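Local coordinates for coelenterazine-binding protein with bound coelenterazine (Renilla muelleri, PDB 2HPS) that binds the luciferin coelenterazine and, once calcium is bound, makes it available for reaction with luciferase and oxygen, at residues 165-170 with 179-184. Sequence-based numbering, arbitrary orientation.
Sequences NDFLFG and AFYGDL. With CTZ (c2-hydroxy-coelenterazine), chain B.
Phe167 lays one face of its ring under the CD2 corner of Tyr181, with Phe167 CZ 3.4 Å from Tyr181 CD2. Ring centroids 4.8 Å apart and planes inclined by 30° define an offset stack, in which the CE2–CZ end of the phenylalanine meets the CD2 side of the tyrosine. Phe180 engages the same ring differently: its plane is turned 73° from that of Phe167, an offset edge-to-face pair in which the Phe180 edge supplies CD2, 3.7 Å from Phe167 CG, an atom lying in the Phe180 plane. Phe167 CB adds an apolar contact to the same CD2. Phe167 reaches both aromatics because its CG is anti to the backbone N (chi1 -174°), which swings the ring out from helix 157-169, to where Phe180 and Tyr181 sit. Met16 of helix 6-21 also touches Phe167, and all three rings are buried.

Helix 157-169 is the exiting helix of the fourth EF-hand, whose loop carries no metal here, and the cluster joins it to the C-terminal segment that lines the coelenterazine pocket. The evidence lies in the ligand contacts: Tyr181 lays a face over the bicyclic core, with CE1 3.3 Å from CTZ C9, while Phe180 CE1 comes within 3.4 Å of CTZ C27 on the benzyl arm. Phe167 is thus a second-shell residue, backing the two rings that meet the ligand. Backbone atoms of this segment also reach the ligand, Phe180 O lying 2.8 Å from CTZ N7 and Gly182 CA packing 3.3 Å from CTZ C22, beside the hydroxyphenyl that carries O25.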
ATOM      1  N   ASN A 165       9.017  -1.468   3.530  1.00 12.75           N
ATOM      2  CA  ASN A 165      10.030  -2.373   2.986  1.00 12.66           C
ATOM      3  C   ASN A 165       9.780  -3.830   3.334  1.00 13.23           C
ATOM      4  O   ASN A 165       9.959  -4.717   2.503  1.00 13.56           O
ATOM      5  CB  ASN A 165      11.422  -1.926   3.432  1.00 13.53           C
ATOM      6  CG  ASN A 165      11.967  -0.840   2.538  1.00 14.91           C
ATOM      7  OD1 ASN A 165      12.344  -1.118   1.398  1.00 16.72           O
ATOM      8  ND2 ASN A 165      12.004   0.397   3.031  1.00 17.20           N
ATOM      9  N   ASP A 166       9.371  -4.079   4.573  1.00 12.90           N
ATOM     10  CA  ASP A 166       9.144  -5.455   4.980  1.00 14.08           C
ATOM     11  C   ASP A 166       7.955  -6.058   4.211  1.00 13.43           C
ATOM     12  O   ASP A 166       8.025  -7.195   3.729  1.00 13.34           O
ATOM     13  CB  ASP A 166       8.816  -5.350   6.477  0.65 14.73           C
ATOM     14  CG  ASP A 166       8.571  -6.673   7.135  0.65 16.99           C
ATOM     15  OD1 ASP A 166       8.679  -7.728   6.468  0.65 17.88           O
ATOM     16  OD2 ASP A 166       8.278  -6.626   8.353  0.65 18.73           O
ATOM     17  N   PHE A 167       6.894  -5.277   4.061  1.00 12.86           N
ATOM     18  CA  PHE A 167       5.740  -5.753   3.294  1.00 12.04           C
ATOM     19  C   PHE A 167       6.104  -5.993   1.827  1.00 12.22           C
ATOM     20  O   PHE A 167       5.797  -7.044   1.277  1.00 11.92           O
ATOM     21  CB  PHE A 167       4.585  -4.780   3.400  1.00 12.14           C
ATOM     22  CG  PHE A 167       3.326  -5.290   2.737  1.00 11.92           C
ATOM     23  CD1 PHE A 167       2.493  -6.178   3.413  1.00 12.38           C
ATOM     24  CD2 PHE A 167       2.996  -4.911   1.441  1.00 13.31           C
ATOM     25  CE1 PHE A 167       1.333  -6.681   2.810  1.00 13.43           C
ATOM     26  CE2 PHE A 167       1.826  -5.410   0.822  1.00 12.48           C
ATOM     27  CZ  PHE A 167       0.991  -6.283   1.511  1.00 13.02           C
ATOM     28  N   LEU A 168       6.764  -5.020   1.200  1.00 11.81           N
ATOM     29  CA  LEU A 168       7.021  -5.105  -0.243  1.00 12.36           C
ATOM     30  C   LEU A 168       8.091  -6.118  -0.648  1.00 12.19           C
ATOM     31  O   LEU A 168       7.972  -6.739  -1.712  1.00 13.58           O
ATOM     32  CB  LEU A 168       7.354  -3.714  -0.811  1.00 12.27           C
ATOM     33  CG  LEU A 168       6.200  -2.711  -0.902  1.00 13.92           C
ATOM     34  CD1 LEU A 168       6.772  -1.402  -1.452  1.00 17.09           C
ATOM     35  CD2 LEU A 168       5.035  -3.216  -1.769  1.00 14.73           C
ATOM     36  N   PHE A 169       9.123  -6.300   0.178  1.00 12.71           N
ATOM     37  CA  PHE A 169      10.270  -7.123  -0.194  1.00 13.08           C
ATOM     38  C   PHE A 169      10.559  -8.324   0.697  1.00 13.46           C
ATOM     39  O   PHE A 169      11.400  -9.162   0.344  1.00 15.54           O
ATOM     40  CB  PHE A 169      11.543  -6.258  -0.287  1.00 14.14           C
ATOM     41  CG  PHE A 169      11.420  -5.143  -1.270  1.00 13.83           C
ATOM     42  CD1 PHE A 169      11.361  -5.406  -2.625  1.00 15.04           C
ATOM     43  CD2 PHE A 169      11.353  -3.818  -0.835  1.00 15.58           C
ATOM     44  CE1 PHE A 169      11.240  -4.369  -3.540  1.00 16.53           C
ATOM     45  CE2 PHE A 169      11.227  -2.784  -1.741  1.00 15.42           C
ATOM     46  CZ  PHE A 169      11.165  -3.059  -3.092  1.00 15.23           C
ATOM     47  N   GLY A 170       9.889  -8.397   1.845  1.00 13.41           N
ATOM     48  CA  GLY A 170      10.130  -9.464   2.812  1.00 13.61           C
ATOM     49  C   GLY A 170       9.721 -10.828   2.281  1.00 13.70           C
ATOM     50  O   GLY A 170       8.655 -10.965   1.690  1.00 14.13           O
ATOM     51  N   ALA A 179       0.293  -7.065   9.194  1.00 14.30           N
ATOM     52  CA  ALA A 179      -0.673  -6.066   9.667  1.00 14.75           C
ATOM     53  C   ALA A 179      -0.916  -4.903   8.701  1.00 15.00           C
ATOM     54  O   ALA A 179      -1.995  -4.296   8.727  1.00 15.41           O
ATOM     55  CB  ALA A 179      -0.246  -5.518  11.014  1.00 15.65           C
ATOM     56  N   PHE A 180       0.087  -4.597   7.876  1.00 14.61           N
ATOM     57  CA  PHE A 180       0.090  -3.377   7.038  1.00 14.21           C
ATOM     58  C   PHE A 180      -1.164  -3.222   6.175  1.00 14.48           C
ATOM     59  O   PHE A 180      -1.725  -2.110   6.085  1.00 14.75           O
ATOM     60  CB  PHE A 180       1.354  -3.347   6.169  1.00 14.24           C
ATOM     61  CG  PHE A 180       1.619  -2.022   5.454  1.00 14.50           C
ATOM     62  CD1 PHE A 180       1.316  -0.800   6.048  1.00 16.52           C
ATOM     63  CD2 PHE A 180       2.251  -2.015   4.198  1.00 14.56           C
ATOM     64  CE1 PHE A 180       1.582   0.403   5.375  1.00 15.24           C
ATOM     65  CE2 PHE A 180       2.526  -0.820   3.534  1.00 16.34           C
ATOM     66  CZ  PHE A 180       2.193   0.394   4.123  1.00 14.82           C
ATOM     67  N   TYR A 181      -1.563  -4.329   5.533  1.00 13.43           N
ATOM     68  CA  TYR A 181      -2.772  -4.394   4.720  1.00 13.86           C
ATOM     69  C   TYR A 181      -3.866  -5.250   5.370  1.00 13.74           C
ATOM     70  O   TYR A 181      -4.735  -5.827   4.679  1.00 14.55           O
ATOM     71  CB  TYR A 181      -2.413  -4.905   3.319  1.00 14.04           C
ATOM     72  CG  TYR A 181      -1.944  -3.800   2.406  1.00 14.58           C
ATOM     73  CD1 TYR A 181      -2.845  -3.127   1.577  1.00 16.31           C
ATOM     74  CD2 TYR A 181      -0.598  -3.408   2.383  1.00 16.35           C
ATOM     75  CE1 TYR A 181      -2.420  -2.110   0.742  1.00 17.84           C
ATOM     76  CE2 TYR A 181      -0.161  -2.378   1.538  1.00 16.64           C
ATOM     77  CZ  TYR A 181      -1.090  -1.743   0.723  1.00 16.89           C
ATOM     78  OH  TYR A 181      -0.679  -0.725  -0.111  1.00 20.55           O
ATOM     79  N   GLY A 182      -3.834  -5.314   6.700  1.00 13.74           N
ATOM     80  CA  GLY A 182      -4.785  -6.140   7.476  1.00 14.03           C
ATOM     81  C   GLY A 182      -4.538  -7.637   7.361  1.00 14.33           C
ATOM     82  O   GLY A 182      -3.504  -8.075   6.845  1.00 14.65           O
ATOM     83  N   ASP A 183      -5.495  -8.424   7.849  1.00 14.61           N
ATOM     84  CA  ASP A 183      -5.310  -9.871   7.906  1.00 15.15           C
ATOM     85  C   ASP A 183      -5.152 -10.393   6.487  1.00 14.28           C
ATOM     86  O   ASP A 183      -5.956 -10.080   5.603  1.00 13.44           O
ATOM     87  CB  ASP A 183      -6.503 -10.555   8.586  1.00 15.70           C
ATOM     88  CG  ASP A 183      -6.633 -10.207  10.061  1.00 19.01           C
ATOM     89  OD1 ASP A 183      -5.635  -9.778  10.708  1.00 18.03           O
ATOM     90  OD2 ASP A 183      -7.751 -10.402  10.584  1.00 20.65           O
ATOM     91  N   LEU A 184      -4.110 -11.186   6.267  1.00 13.30           N
ATOM     92  CA  LEU A 184      -3.814 -11.663   4.921  1.00 12.90           C
ATOM     93  C   LEU A 184      -4.917 -12.573   4.423  1.00 12.78           C
ATOM     94  O   LEU A 184      -5.523 -13.338   5.200  1.00 13.88           O
ATOM     95  CB  LEU A 184      -2.450 -12.370   4.826  1.00 11.81           C
ATOM     96  CG  LEU A 184      -1.186 -11.583   5.244  1.00 11.91           C
ATOM     97  CD1 LEU A 184       0.107 -12.370   4.941  1.00 13.73           C
ATOM     98  CD2 LEU A 184      -1.133 -10.192   4.595  1.00 12.92           C
TER
HETATM   99  N1  CTZ B 187      -3.541   1.021   1.353  1.00 13.65           N
HETATM  100  C2  CTZ B 187      -4.624   1.117   0.535  1.00 13.29           C
HETATM  101  C3  CTZ B 187      -5.645   0.353   1.256  1.00 12.47           C
HETATM  102  N4  CTZ B 187      -5.168  -0.123   2.403  1.00 13.91           N
HETATM  103  C5  CTZ B 187      -5.741  -0.873   3.367  1.00 11.67           C
HETATM  104  C6  CTZ B 187      -4.967  -1.253   4.467  1.00 12.38           C
HETATM  105  N7  CTZ B 187      -3.676  -0.874   4.577  1.00 12.96           N
HETATM  106  C8  CTZ B 187      -3.077  -0.113   3.635  1.00 13.70           C
HETATM  107  C9  CTZ B 187      -3.883   0.275   2.453  1.00 12.94           C
HETATM  108  C10 CTZ B 187      -4.695   1.835  -0.792  1.00 13.68           C
HETATM  109  C11 CTZ B 187      -3.727   1.135  -1.713  1.00 13.90           C
HETATM  110  C12 CTZ B 187      -2.580   1.803  -2.140  1.00 13.04           C
HETATM  111  C13 CTZ B 187      -1.661   1.183  -2.977  1.00 16.02           C
HETATM  112  C14 CTZ B 187      -1.912  -0.130  -3.389  1.00 16.20           C
HETATM  113  C15 CTZ B 187      -3.058  -0.814  -2.957  1.00 15.55           C
HETATM  114  C16 CTZ B 187      -3.973  -0.179  -2.113  1.00 14.78           C
HETATM  115  O17 CTZ B 187      -1.015  -0.740  -4.204  1.00 16.86           O
HETATM  116  O18 CTZ B 187      -6.857   0.142   0.859  1.00 13.35           O
HETATM  117  C19 CTZ B 187      -5.592  -2.050   5.547  1.00 12.99           C
HETATM  118  C20 CTZ B 187      -6.559  -3.021   5.277  1.00 11.75           C
HETATM  119  C21 CTZ B 187      -7.135  -3.743   6.319  1.00 13.48           C
HETATM  120  C22 CTZ B 187      -6.757  -3.486   7.645  1.00 12.43           C
HETATM  121  C23 CTZ B 187      -5.808  -2.515   7.929  1.00 13.74           C
HETATM  122  C24 CTZ B 187      -5.226  -1.792   6.880  1.00 14.40           C
HETATM  123  O25 CTZ B 187      -7.343  -4.204   8.642  1.00 12.87           O
HETATM  124  C26 CTZ B 187      -1.623   0.314   3.708  1.00 13.73           C
HETATM  125  C27 CTZ B 187      -1.524   1.573   4.530  1.00 15.55           C
HETATM  126  C28 CTZ B 187      -1.131   2.783   3.961  1.00 17.71           C
HETATM  127  C29 CTZ B 187      -1.048   3.921   4.764  1.00 17.01           C
HETATM  128  C30 CTZ B 187      -1.376   3.842   6.126  1.00 15.99           C
HETATM  129  C31 CTZ B 187      -1.756   2.627   6.697  1.00 16.54           C
HETATM  130  C32 CTZ B 187      -1.823   1.486   5.894  1.00 16.58           C